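Local coordinates for protein autoinducer 2 sensor kinase/phosphatase luxQ (PDB 3C38) that senses autoinducer 2 through the LuxP–autoinducer complex in quorum sensing, switching between histidine kinase and phosphatase activity, the present chain being its periplasmic domain, at residues A[30-35]-A[173-178]. Numbering follows the deposited sequence.
Sequences QSLFDF and SGSNSE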
loop_
_atom_site.group_PDB
_atom_site.type_symbol
_atom_site.label_atom_id
_atom_site.label_comp_id
_atom_site.label_asym_id
_atom_site.label_seq_id
_atom_site.Cartn_x
_atom_site.Cartn_y
_atom_site.Cartn_z
ATOM N N GLN A 30 1.630 4.742 13.744
ATOM C CA GLN A 30 0.311 4.647 13.135
ATOM C C GLN A 30 -0.012 5.899 12.324
ATOM O O GLN A 30 -0.582 5.804 11.232
ATOM C CB GLN A 30 -0.760 4.458 14.215
ATOM C CG GLN A 30 -2.188 4.414 13.688
ATOM C CD GLN A 30 -2.460 3.199 12.833
ATOM O OE1 GLN A 30 -2.263 2.068 13.267
ATOM N NE2 GLN A 30 -2.916 3.425 11.609
ATOM N N SER A 31 0.353 7.064 12.853
ATOM C CA SER A 31 0.065 8.318 12.158
ATOM C C SER A 31 0.915 8.436 10.904
ATOM O O SER A 31 0.446 8.912 9.866
ATOM C CB SER A 31 0.306 9.533 13.069
ATOM O OG SER A 31 1.687 9.759 13.290
ATOM N N LEU A 32 2.169 8.007 11.005
ATOM C CA LEU A 32 3.046 8.049 9.855
ATOM C C LEU A 32 2.455 7.128 8.789
ATOM O O LEU A 32 2.420 7.480 7.610
ATOM C CB LEU A 32 4.459 7.639 10.265
ATOM C CG LEU A 32 5.170 8.788 11.008
ATOM C CD1 LEU A 32 6.468 8.295 11.639
ATOM C CD2 LEU A 32 5.465 9.931 10.015
ATOM N N PHE A 33 1.947 5.973 9.208
ATOM C CA PHE A 33 1.312 5.026 8.287
ATOM C C PHE A 33 0.076 5.700 7.668
ATOM O O PHE A 33 -0.079 5.739 6.446
ATOM C CB PHE A 33 0.901 3.767 9.046
ATOM C CG PHE A 33 0.226 2.722 8.199
ATOM C CD1 PHE A 33 -1.094 2.348 8.459
ATOM C CD2 PHE A 33 0.912 2.083 7.165
ATOM C CE1 PHE A 33 -1.726 1.336 7.693
ATOM C CE2 PHE A 33 0.296 1.086 6.405
ATOM C CZ PHE A 33 -1.027 0.712 6.675
ATOM N N ASP A 34 -0.796 6.238 8.514
ATOM C CA ASP A 34 -2.000 6.929 8.039
ATOM C C ASP A 34 -1.628 8.014 7.037
ATOM O O ASP A 34 -2.281 8.174 6.005
ATOM C CB ASP A 34 -2.745 7.604 9.197
ATOM C CG ASP A 34 -3.282 6.623 10.198
ATOM O OD1 ASP A 34 -3.460 5.443 9.826
ATOM O OD2 ASP A 34 -3.544 7.040 11.351
ATOM N N PHE A 35 -0.575 8.758 7.351
ATOM C CA PHE A 35 -0.132 9.832 6.476
ATOM C C PHE A 35 0.109 9.364 5.036
ATOM O O PHE A 35 -0.337 10.020 4.084
ATOM C CB PHE A 35 1.132 10.498 7.038
ATOM C CG PHE A 35 1.550 11.720 6.272
ATOM C CD1 PHE A 35 0.839 12.913 6.399
ATOM C CD2 PHE A 35 2.607 11.663 5.366
ATOM C CE1 PHE A 35 1.170 14.038 5.625
ATOM C CE2 PHE A 35 2.951 12.773 4.586
ATOM C CZ PHE A 35 2.227 13.967 4.716
ATOM N N SER A 173 12.281 6.843 9.641
ATOM C CA SER A 173 12.853 8.169 9.788
ATOM C C SER A 173 11.853 9.117 10.445
ATOM O O SER A 173 12.198 9.827 11.395
ATOM C CB SER A 173 13.308 8.720 8.434
ATOM O OG SER A 173 12.210 8.972 7.579
ATOM N N GLY A 174 10.618 9.106 9.951
ATOM C CA GLY A 174 9.583 9.959 10.500
ATOM C C GLY A 174 9.374 9.769 11.990
ATOM O O GLY A 174 8.900 10.679 12.676
ATOM N N SER A 175 9.722 8.589 12.500
ATOM C CA SER A 175 9.571 8.304 13.920
ATOM C C SER A 175 10.933 8.286 14.602
ATOM O O SER A 175 11.033 8.028 15.801
ATOM C CB SER A 175 8.880 6.950 14.123
ATOM O OG SER A 175 9.637 5.886 13.567
ATOM N N ASN A 176 11.976 8.562 13.827
ATOM C CA ASN A 176 13.345 8.572 14.326
ATOM C C ASN A 176 13.707 7.267 15.024
ATOM O O ASN A 176 14.473 7.257 15.985
ATOM C CB ASN A 176 13.552 9.744 15.283
ATOM C CG ASN A 176 13.353 11.092 14.601
ATOM O OD1 ASN A 176 12.286 11.712 14.714
ATOM N ND2 ASN A 176 14.374 11.545 13.871
ATOM N N SER A 177 13.153 6.165 14.527
ATOM C CA SER A 177 13.413 4.857 15.104
ATOM C C SER A 177 14.734 4.300 14.598
ATOM O O SER A 177 15.169 4.615 13.491
ATOM C CB SER A 177 12.282 3.887 14.747
ATOM O OG SER A 177 11.036 4.330 15.258
ATOM N N GLU A 178 15.366 3.472 15.422
ATOM C CA GLU A 178 16.639 2.843 15.077
ATOM C C GLU A 178 16.456 1.923 13.881
ATOM O O GLU A 178 17.212 1.971 12.914
ATOM C CB GLU A 178 17.128 1.987 16.233
ATOM C CG GLU A 178 18.351 2.476 16.944
ATOM C CD GLU A 178 18.781 1.485 18.005
ATOM O OE1 GLU A 178 19.373 0.434 17.646
ATOM O OE2 GLU A 178 18.494 1.755 19.192
#
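Leu32 turns its CG away from its own carbonyl carbon (chi1 -77°), and the extended second torsion carries CD1 straight out from helix 22-47 to the peptide that joins Gly174 to Ser175. There CD1 lies 3.3 Å from Gly174 C and 3.4 Å from Ser175 N, so a single methyl rests on the backbone where helix 165-174 comes to its end. The sister methyl reaches less far: Leu32 CD2 stays 4.1 Å from Gly174 CA. Ser175 adds its methylene, with CB 3.7 Å from Leu32 CD1. Its hydroxyl is turned back toward the preceding helical turn by chi1 of 61° and lies within hydrogen-bonding reach of the carbonyl oxygens of Ile171 and Arg172, which would have to share its one proton. Ser175 thus meets Leu32 with its backbone N and its CB, while its OG is turned to the last helical turn.

Just past the touching peptide, Asn176 takes a positive phi and ends the helix in a Schellman motif; one of its bonds back runs from Asn176 N to Ser173 O at 2.8 Å. The chain then leads into strand 179-184. Elsewhere around the long helix, Gln30 and Phe33 touch strand 216-225 of the same four-stranded sheet. Gln30 NE2 also bonds Asp34 OD1 at 2.7 Å, with the carboxylate oxygen almost in the amide plane, and its OE1 accepts from Glu224 N. The contact therefore joins the long N-terminal helix to a helix end beside the sheet in this Cache-clan domain.

No hydrogen bond passes between the two segments, and only 106 Å² is buried in all. What holds here is a leucine methyl laid against a peptide group at a helix terminus, a small van der Waals contact at the surface that imposes little directional preference.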